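Local atomic coordinates of nucleotidyltransferase (Thermus thermophilus HB8, PDB entry 1WWP), a protein that is of unknown function but, as a helical protein of the nucleotidyltransferase substrate-binding family, probably serves as the substrate-binding partner of a nucleotidyltransferase. Residues Leu12-Asp17 with Tyr106-Glu111; Val21-Ala26 with Tyr91-Ala96; Gln28-Thr33 with Leu78-Asp83. One frame throughout, in Å; residues are numbered along the deposited sequence.

Contact 1 of 3, residues Leu12-Asp17 with Tyr106-Glu111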
loop_
_atom_site.group_PDB
_atom_site.type_symbol
_atom_site.label_atom_id
_atom_site.label_comp_id
_atom_site.label_asym_id
_atom_site.label_seq_id
_atom_site.Cartn_x
_atom_site.Cartn_y
_atom_site.Cartn_z
ATOM N N LEU A 12 13.458 -6.120 -7.801
ATOM C CA LEU A 12 13.353 -4.729 -8.221
ATOM C C LEU A 12 14.073 -3.715 -7.346
ATOM O O LEU A 12 14.464 -2.656 -7.824
ATOM C CB LEU A 12 11.879 -4.336 -8.293
ATOM C CG LEU A 12 10.944 -5.128 -9.207
ATOM C CD1 LEU A 12 9.490 -4.857 -8.818
ATOM C CD2 LEU A 12 11.195 -4.745 -10.645
ATOM N N ALA A 13 14.237 -4.030 -6.066
ATOM C CA ALA A 13 14.871 -3.097 -5.134
ATOM C C ALA A 13 16.313 -2.718 -5.470
ATOM O O ALA A 13 16.793 -1.664 -5.054
ATOM C CB ALA A 13 14.798 -3.656 -3.721
ATOM N N PHE A 14 16.997 -3.562 -6.233
ATOM C CA PHE A 14 18.390 -3.304 -6.585
ATOM C C PHE A 14 18.589 -2.769 -7.989
ATOM O O PHE A 14 19.693 -2.814 -8.532
ATOM C CB PHE A 14 19.205 -4.577 -6.365
ATOM C CG PHE A 14 19.128 -5.083 -4.956
ATOM C CD1 PHE A 14 19.600 -4.303 -3.904
ATOM C CD2 PHE A 14 18.546 -6.315 -4.669
ATOM C CE1 PHE A 14 19.497 -4.741 -2.586
ATOM C CE2 PHE A 14 18.439 -6.761 -3.348
ATOM C CZ PHE A 14 18.918 -5.967 -2.309
ATOM N N LEU A 15 17.518 -2.239 -8.569
ATOM C CA LEU A 15 17.581 -1.679 -9.907
ATOM C C LEU A 15 18.185 -0.289 -9.838
ATOM O O LEU A 15 17.717 0.567 -9.088
ATOM C CB LEU A 15 16.180 -1.616 -10.525
ATOM C CG LEU A 15 15.541 -2.982 -10.789
ATOM C CD1 LEU A 15 14.171 -2.802 -11.411
ATOM C CD2 LEU A 15 16.444 -3.784 -11.716
ATOM N N GLU A 16 19.228 -0.071 -10.632
ATOM C CA GLU A 16 19.917 1.210 -10.664
ATOM C C GLU A 16 19.038 2.364 -11.158
ATOM O O GLU A 16 18.957 3.402 -10.510
ATOM C CB GLU A 16 21.170 1.088 -11.535
ATOM C CG GLU A 16 22.069 2.315 -11.527
ATOM C CD GLU A 16 23.354 2.095 -12.309
ATOM O OE1 GLU A 16 23.275 1.829 -13.529
ATOM O OE2 GLU A 16 24.443 2.183 -11.701
ATOM N N ASP A 17 18.385 2.188 -12.304
ATOM C CA ASP A 17 17.519 3.236 -12.856
ATOM C C ASP A 17 16.173 2.638 -13.271
ATOM O O ASP A 17 15.940 2.357 -14.445
ATOM C CB ASP A 17 18.190 3.891 -14.066
ATOM C CG ASP A 17 17.338 4.983 -14.690
ATOM O OD1 ASP A 17 17.770 5.558 -15.713
ATOM O OD2 ASP A 17 16.241 5.267 -14.159
ATOM N N TYR A 106 16.561 -1.822 3.236
ATOM C CA TYR A 106 15.452 -2.541 3.861
ATOM C C TYR A 106 15.498 -4.002 3.449
ATOM O O TYR A 106 15.370 -4.893 4.286
ATOM C CB TYR A 106 14.104 -1.941 3.464
ATOM C CG TYR A 106 13.899 -0.527 3.923
ATOM C CD1 TYR A 106 14.660 0.009 4.964
ATOM C CD2 TYR A 106 12.921 0.281 3.338
ATOM C CE1 TYR A 106 14.451 1.311 5.409
ATOM C CE2 TYR A 106 12.704 1.593 3.781
ATOM C CZ TYR A 106 13.474 2.093 4.812
ATOM O OH TYR A 106 13.279 3.376 5.249
ATOM N N ALA A 107 15.711 -4.241 2.156
ATOM C CA ALA A 107 15.778 -5.598 1.635
ATOM C C ALA A 107 16.872 -6.397 2.349
ATOM O O ALA A 107 16.643 -7.524 2.782
ATOM C CB ALA A 107 16.039 -5.565 0.131
ATOM N N ARG A 108 18.058 -5.815 2.479
ATOM C CA ARG A 108 19.162 -6.507 3.143
ATOM C C ARG A 108 18.852 -6.753 4.618
ATOM O O ARG A 108 19.021 -7.865 5.116
ATOM C CB ARG A 108 20.455 -5.692 3.027
ATOM C CG ARG A 108 20.903 -5.402 1.596
ATOM C CD ARG A 108 22.086 -4.439 1.568
ATOM N NE ARG A 108 22.329 -3.914 0.226
ATOM C CZ ARG A 108 22.759 -4.641 -0.800
ATOM N NH1 ARG A 108 23.004 -5.936 -0.647
ATOM N NH2 ARG A 108 22.938 -4.075 -1.987
ATOM N N LEU A 109 18.397 -5.715 5.314
ATOM C CA LEU A 109 18.066 -5.837 6.736
ATOM C C LEU A 109 17.091 -6.992 6.979
ATOM O O LEU A 109 17.324 -7.847 7.836
ATOM C CB LEU A 109 17.444 -4.532 7.244
ATOM C CG LEU A 109 17.423 -4.176 8.741
ATOM C CD1 LEU A 109 16.001 -3.873 9.142
ATOM C CD2 LEU A 109 18.007 -5.293 9.596
HETATM N N MSE A 110 16.007 -7.021 6.211
HETATM C CA MSE A 110 15.006 -8.062 6.370
HETATM C C MSE A 110 15.536 -9.442 6.066
HETATM O O MSE A 110 15.187 -10.409 6.747
HETATM C CB MSE A 110 13.779 -7.764 5.504
HETATM C CG MSE A 110 13.021 -6.520 5.965
HETATM SE SE MSE A 110 11.268 -6.207 5.197
HETATM C CE MSE A 110 11.737 -5.211 3.598
ATOM N N GLU A 111 16.379 -9.536 5.042
ATOM C CA GLU A 111 16.964 -10.810 4.647
ATOM C C GLU A 111 17.842 -11.343 5.778
ATOM O O GLU A 111 17.806 -12.524 6.107
ATOM C CB GLU A 111 17.800 -10.622 3.373
ATOM C CG GLU A 111 18.368 -11.912 2.784
ATOM C CD GLU A 111 19.075 -11.698 1.444
ATOM O OE1 GLU A 111 19.416 -12.710 0.793
ATOM O OE2 GLU A 111 19.294 -10.531 1.043
#
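F14 and A107 meet in the buried, apolar half of this contact: ring atom CZ of F14 stands 3.8 Å from CB of A107, and that methyl meets the ring obliquely. Deeper in, CB of A13 and CB of A107 are 4.5 Å apart, a looser touch between two small side chains that both point at the other segment. Their CA atoms, 7.3 Å apart, mark the nearest approach of the two backbones, a spacing that two alanines permit. Both alanines are buried, whereas F14 and R108 are exposed and form the solvent side. There the guanidinium of R108 comes at the ring of F14 obliquely, with NH2 of R108 3.6 Å from CE1 of F14. CE1 sits over one face of the guanidinium, 3.5 Å above its plane and displaced toward its rim, and the two planes are 43° apart, too inclined for a parallel stack. R108 reaches this far because its chain is extended from CG to NE, starting with CG anti to the carbonyl carbon (chi1 -59°). No hydrogen bond crosses between the segments, so contact here is by van der Waals touch and the oblique guanidinium-ring approach. The pairing joins the last residues of helix 2-13 and the loop after it to helix 93-116, where A13 also touches L103 and F14 touches P104; on the inner side, L12 and M110 turn to helix 20-49.

Contact 2 of 3, residues Val21-Ala26 with Tyr91-Ala96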
loop_
_atom_site.group_PDB
_atom_site.type_symbol
_atom_site.label_atom_id
_atom_site.label_comp_id
_atom_site.label_asym_id
_atom_site.label_seq_id
_atom_site.Cartn_x
_atom_site.Cartn_y
_atom_site.Cartn_z
ATOM N N VAL A 21 7.082 2.335 -13.699
ATOM C CA VAL A 21 6.343 1.096 -13.440
ATOM C C VAL A 21 7.099 0.210 -12.454
ATOM O O VAL A 21 6.545 -0.231 -11.449
ATOM C CB VAL A 21 6.089 0.308 -14.741
ATOM C CG1 VAL A 21 5.401 -1.010 -14.430
ATOM C CG2 VAL A 21 5.224 1.137 -15.685
ATOM N N GLU A 22 8.380 -0.029 -12.724
ATOM C CA GLU A 22 9.183 -0.865 -11.849
ATOM C C GLU A 22 9.241 -0.310 -10.433
ATOM O O GLU A 22 9.167 -1.057 -9.462
ATOM C CB GLU A 22 10.602 -0.990 -12.414
ATOM C CG GLU A 22 10.602 -1.471 -13.842
ATOM C CD GLU A 22 11.962 -1.357 -14.483
ATOM O OE1 GLU A 22 12.519 -0.238 -14.480
ATOM O OE2 GLU A 22 12.468 -2.381 -14.987
ATOM N N ARG A 23 9.400 1.008 -10.337
ATOM C CA ARG A 23 9.468 1.695 -9.062
ATOM C C ARG A 23 8.157 1.515 -8.245
ATOM O O ARG A 23 8.188 1.177 -7.075
ATOM C CB ARG A 23 9.729 3.170 -9.325
ATOM C CG ARG A 23 9.989 4.008 -8.093
ATOM C CD ARG A 23 10.088 5.460 -8.508
ATOM N NE ARG A 23 10.943 5.595 -9.685
ATOM C CZ ARG A 23 10.818 6.551 -10.598
ATOM N NH1 ARG A 23 9.869 7.465 -10.469
ATOM N NH2 ARG A 23 11.635 6.583 -11.644
ATOM N N ASP A 24 7.013 1.754 -8.874
ATOM C CA ASP A 24 5.732 1.590 -8.188
ATOM C C ASP A 24 5.584 0.140 -7.725
ATOM O O ASP A 24 5.114 -0.128 -6.619
ATOM C CB ASP A 24 4.591 2.015 -9.124
ATOM C CG ASP A 24 4.557 3.522 -9.333
ATOM O OD1 ASP A 24 3.762 4.004 -10.171
ATOM O OD2 ASP A 24 5.338 4.227 -8.639
ATOM N N ALA A 25 6.010 -0.790 -8.576
ATOM C CA ALA A 25 5.965 -2.212 -8.266
ATOM C C ALA A 25 6.872 -2.548 -7.078
ATOM O O ALA A 25 6.540 -3.384 -6.246
ATOM C CB ALA A 25 6.398 -3.029 -9.493
ATOM N N ALA A 26 8.033 -1.911 -7.013
ATOM C CA ALA A 26 8.973 -2.157 -5.919
ATOM C C ALA A 26 8.346 -1.658 -4.618
ATOM O O ALA A 26 8.539 -2.238 -3.560
ATOM C CB ALA A 26 10.278 -1.427 -6.170
ATOM N N TYR A 91 2.438 9.085 -5.081
ATOM C CA TYR A 91 2.005 9.513 -6.393
ATOM C C TYR A 91 3.023 10.587 -6.795
ATOM O O TYR A 91 3.199 10.891 -7.973
ATOM C CB TYR A 91 0.602 10.117 -6.354
ATOM C CG TYR A 91 0.332 10.937 -7.583
ATOM C CD1 TYR A 91 0.596 10.418 -8.850
ATOM C CD2 TYR A 91 -0.094 12.260 -7.487
ATOM C CE1 TYR A 91 0.459 11.194 -9.991
ATOM C CE2 TYR A 91 -0.241 13.049 -8.627
ATOM C CZ TYR A 91 0.043 12.508 -9.874
ATOM O OH TYR A 91 -0.066 13.277 -11.007
ATOM N N ASN A 92 3.704 11.147 -5.800
ATOM C CA ASN A 92 4.705 12.182 -6.040
ATOM C C ASN A 92 6.051 11.544 -6.347
ATOM O O ASN A 92 6.613 10.834 -5.510
ATOM C CB ASN A 92 4.838 13.084 -4.814
ATOM C CG ASN A 92 3.699 12.899 -3.834
ATOM O OD1 ASN A 92 2.545 12.702 -4.231
ATOM N ND2 ASN A 92 4.013 12.971 -2.545
ATOM N N GLU A 93 6.560 11.792 -7.551
ATOM C CA GLU A 93 7.845 11.238 -7.961
ATOM C C GLU A 93 8.910 11.439 -6.895
ATOM O O GLU A 93 9.710 10.541 -6.637
ATOM C CB GLU A 93 8.316 11.859 -9.272
ATOM C CG GLU A 93 7.627 11.302 -10.496
ATOM C CD GLU A 93 8.461 11.491 -11.745
ATOM O OE1 GLU A 93 8.693 12.656 -12.132
ATOM O OE2 GLU A 93 8.891 10.472 -12.331
ATOM N N PRO A 94 8.944 12.629 -6.268
ATOM C CA PRO A 94 9.950 12.863 -5.230
ATOM C C PRO A 94 9.905 11.733 -4.198
ATOM O O PRO A 94 10.840 10.936 -4.091
ATOM C CB PRO A 94 9.517 14.201 -4.638
ATOM C CG PRO A 94 8.961 14.911 -5.821
ATOM C CD PRO A 94 8.130 13.839 -6.487
ATOM N N LEU A 95 8.801 11.670 -3.455
ATOM C CA LEU A 95 8.612 10.646 -2.431
ATOM C C LEU A 95 8.954 9.266 -2.977
ATOM O O LEU A 95 9.849 8.588 -2.472
ATOM C CB LEU A 95 7.160 10.639 -1.945
ATOM C CG LEU A 95 6.952 10.457 -0.441
ATOM C CD1 LEU A 95 5.586 9.845 -0.207
ATOM C CD2 LEU A 95 8.022 9.564 0.140
ATOM N N ALA A 96 8.225 8.867 -4.013
ATOM C CA ALA A 96 8.418 7.571 -4.655
ATOM C C ALA A 96 9.900 7.261 -4.908
ATOM O O ALA A 96 10.368 6.166 -4.595
ATOM C CB ALA A 96 7.631 7.525 -5.962
#
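R23 lays the aliphatic part of its side chain against A96, with CD of R23 4.1 Å from CB of A96. The same CD is 4.0 Å from the carbonyl O of A96. These are van der Waals contacts of the arginine's methylenes with a methyl and a carbonyl oxygen, and the CA atoms of the two residues, 7.4 Å apart, are the nearest backbone pair. CB of R23 already points at the other segment, and CG, anti to the backbone N (chi1 -173°), continues the chain that way; it then bends at chi3 (-46°), which carries the guanidinium to E93. There NH1 of R23 faces OE2 of E93 at 3.7 Å, a long salt bridge without a hydrogen bond. The carboxylate oxygen meets the guanidinium at its edge and in its plane, although the two flat groups are turned 34° apart. NH2 of R23 makes a weak hydrogen bond to the carbonyl of P18, and lies close to the like-charged R97. A leucine in place of R23 would probably leave E93 without this counter-charge and P18 without its weak bond. D24, on the same helix turn, is instead paired with R29 of the second subunit. With one buried and one exposed partner and a long charge separation, the chemistry implies a modest electrostatic tie at the first turn of helix 93-116, added to the van der Waals contact of the methylenes with A96.

Contact 3 of 3, residues Gln28-Thr33 with Leu78-Asp83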
loop_
_atom_site.group_PDB
_atom_site.type_symbol
_atom_site.label_atom_id
_atom_site.label_comp_id
_atom_site.label_asym_id
_atom_site.label_seq_id
_atom_site.Cartn_x
_atom_site.Cartn_y
_atom_site.Cartn_z
ATOM N N GLN A 28 5.082 -1.505 -3.945
ATOM C CA GLN A 28 4.025 -2.444 -3.608
ATOM C C GLN A 28 4.631 -3.676 -2.932
ATOM O O GLN A 28 4.133 -4.149 -1.909
ATOM C CB GLN A 28 3.265 -2.856 -4.881
ATOM C CG GLN A 28 2.343 -4.065 -4.717
ATOM C CD GLN A 28 1.099 -3.786 -3.870
ATOM O OE1 GLN A 28 0.278 -4.681 -3.662
ATOM N NE2 GLN A 28 0.955 -2.552 -3.385
ATOM N N ARG A 29 5.716 -4.196 -3.490
ATOM C CA ARG A 29 6.355 -5.381 -2.917
ATOM C C ARG A 29 6.952 -5.094 -1.561
ATOM O O ARG A 29 6.952 -5.945 -0.678
ATOM C CB ARG A 29 7.428 -5.911 -3.874
ATOM C CG ARG A 29 6.833 -6.379 -5.192
ATOM C CD ARG A 29 7.874 -6.900 -6.204
ATOM N NE ARG A 29 7.149 -7.427 -7.359
ATOM C CZ ARG A 29 7.692 -7.997 -8.431
ATOM N NH1 ARG A 29 9.010 -8.142 -8.538
ATOM N NH2 ARG A 29 6.898 -8.416 -9.407
ATOM N N PHE A 30 7.492 -3.898 -1.395
ATOM C CA PHE A 30 8.033 -3.531 -0.098
ATOM C C PHE A 30 6.883 -3.609 0.930
ATOM O O PHE A 30 7.052 -4.100 2.051
ATOM C CB PHE A 30 8.587 -2.103 -0.170
ATOM C CG PHE A 30 8.755 -1.449 1.173
ATOM C CD1 PHE A 30 9.596 -1.998 2.131
ATOM C CD2 PHE A 30 8.046 -0.287 1.485
ATOM C CE1 PHE A 30 9.728 -1.400 3.393
ATOM C CE2 PHE A 30 8.173 0.322 2.756
ATOM C CZ PHE A 30 9.011 -0.237 3.703
ATOM N N GLU A 31 5.711 -3.132 0.528
ATOM C CA GLU A 31 4.556 -3.143 1.418
ATOM C C GLU A 31 4.244 -4.532 1.937
ATOM O O GLU A 31 4.271 -4.763 3.149
ATOM C CB GLU A 31 3.329 -2.575 0.705
ATOM C CG GLU A 31 3.365 -1.062 0.503
ATOM C CD GLU A 31 2.058 -0.524 -0.069
ATOM O OE1 GLU A 31 1.806 0.692 0.045
ATOM O OE2 GLU A 31 1.273 -1.313 -0.636
ATOM N N TYR A 32 3.969 -5.477 1.038
ATOM C CA TYR A 32 3.639 -6.806 1.517
ATOM C C TYR A 32 4.801 -7.566 2.130
ATOM O O TYR A 32 4.590 -8.490 2.910
ATOM C CB TYR A 32 2.918 -7.633 0.436
ATOM C CG TYR A 32 3.670 -8.011 -0.821
ATOM C CD1 TYR A 32 4.728 -8.913 -0.783
ATOM C CD2 TYR A 32 3.225 -7.560 -2.074
ATOM C CE1 TYR A 32 5.325 -9.377 -1.975
ATOM C CE2 TYR A 32 3.806 -8.013 -3.261
ATOM C CZ TYR A 32 4.850 -8.924 -3.209
ATOM O OH TYR A 32 5.383 -9.399 -4.389
ATOM N N THR A 33 6.028 -7.171 1.806
ATOM C CA THR A 33 7.179 -7.823 2.400
ATOM C C THR A 33 7.325 -7.332 3.838
ATOM O O THR A 33 7.675 -8.086 4.749
ATOM C CB THR A 33 8.483 -7.480 1.639
ATOM O OG1 THR A 33 8.423 -8.030 0.317
ATOM C CG2 THR A 33 9.697 -8.031 2.397
ATOM N N LEU A 78 12.752 1.061 12.249
ATOM C CA LEU A 78 11.764 2.068 12.620
ATOM C C LEU A 78 11.557 3.045 11.467
ATOM O O LEU A 78 10.473 3.613 11.299
ATOM C CB LEU A 78 12.224 2.823 13.874
ATOM C CG LEU A 78 12.269 2.008 15.169
ATOM C CD1 LEU A 78 13.064 2.756 16.229
ATOM C CD2 LEU A 78 10.849 1.722 15.642
ATOM N N GLY A 79 12.601 3.242 10.669
ATOM C CA GLY A 79 12.471 4.143 9.543
ATOM C C GLY A 79 11.627 3.443 8.505
ATOM O O GLY A 79 10.882 4.070 7.752
HETATM N N MSE A 80 11.745 2.120 8.480
HETATM C CA MSE A 80 10.996 1.300 7.546
HETATM C C MSE A 80 9.502 1.430 7.857
HETATM O O MSE A 80 8.681 1.507 6.953
HETATM C CB MSE A 80 11.448 -0.149 7.684
HETATM C CG MSE A 80 11.120 -1.035 6.512
HETATM SE SE MSE A 80 12.157 -2.672 6.591
HETATM C CE MSE A 80 11.184 -3.594 8.001
ATOM N N VAL A 81 9.150 1.465 9.140
ATOM C CA VAL A 81 7.741 1.613 9.501
ATOM C C VAL A 81 7.230 2.974 9.033
ATOM O O VAL A 81 6.138 3.074 8.479
ATOM C CB VAL A 81 7.514 1.447 11.021
ATOM C CG1 VAL A 81 6.037 1.768 11.391
ATOM C CG2 VAL A 81 7.823 0.013 11.430
ATOM N N ASP A 82 8.019 4.026 9.218
ATOM C CA ASP A 82 7.567 5.341 8.772
ATOM C C ASP A 82 7.424 5.416 7.240
ATOM O O ASP A 82 6.469 5.999 6.731
ATOM C CB ASP A 82 8.499 6.439 9.307
ATOM C CG ASP A 82 8.323 6.675 10.817
ATOM O OD1 ASP A 82 7.196 6.467 11.337
ATOM O OD2 ASP A 82 9.303 7.084 11.482
ATOM N N ASP A 83 8.351 4.818 6.501
ATOM C CA ASP A 83 8.244 4.814 5.041
ATOM C C ASP A 83 7.007 4.029 4.605
ATOM O O ASP A 83 6.393 4.320 3.572
ATOM C CB ASP A 83 9.479 4.185 4.414
ATOM C CG ASP A 83 10.614 5.160 4.294
ATOM O OD1 ASP A 83 11.696 4.748 3.829
ATOM O OD2 ASP A 83 10.415 6.343 4.663
#
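F30 points its ring edge-on at the backbone and side chain of M80, a selenomethionine. CE1 of F30 is 3.4 Å from CG of M80, and CZ of F30 is 3.6 Å from the same methylene, so two neighbouring ring carbons straddle it near the ring plane. At that edge CZ of F30 also lies 3.7 Å from the carbonyl O of M80, in the plane of the ring. The ring is brought there by a first torsion that sets CG opposite the backbone N (chi1 161°), directing it off helix 20-49 toward helix 71-86. The two side chains cross obliquely, and M80 likewise holds its touching CG opposite its own backbone N (chi1 -161°). Further round the ring edge, CE2 of F30 is 4.4 Å from CB of D83, a looser contact one helical turn on from M80. The carboxylate of D83 is engaged elsewhere, its OD1 bonded to the hydroxyl of Y106 and its OD2 in a salt bridge with R102, so this buried carboxylate is probably balanced by groups of helix 93-116. Y106 also brings its ring against F30, the planes about 25° apart. With CA atoms of F30 and M80 still 9.5 Å apart, the side chains bridge the distance between the backbones. A phenylalanine wedged between neighbouring helices in this way is typical of the hydrophobic interior of an all-helical bundle, the fold seen here.

How the contacts relate
Contact 3 is the core contact, its centre about 5 Å from the centre of the chain and all its touching residues buried; contact 1 lies about 10 Å out and is half exposed. Contact 2, about 17 Å out toward one end of the bundle, is nevertheless mostly buried, and like contact 3 it touches the second subunit. Contacts 1 and 2 both use helix 93-116, while contacts 2 and 3 share helix 20-49. Chemistry changes accordingly: hydrocarbon touch in contact 3, a phenylalanine on an alanine with an arginine at the exposed side in contact 1, and a long ion pair in contact 2. Y106 of contact 1 joins contact 3 through its ring and hydroxyl, whereas L12 packs on A25 to join contacts 1 and 2.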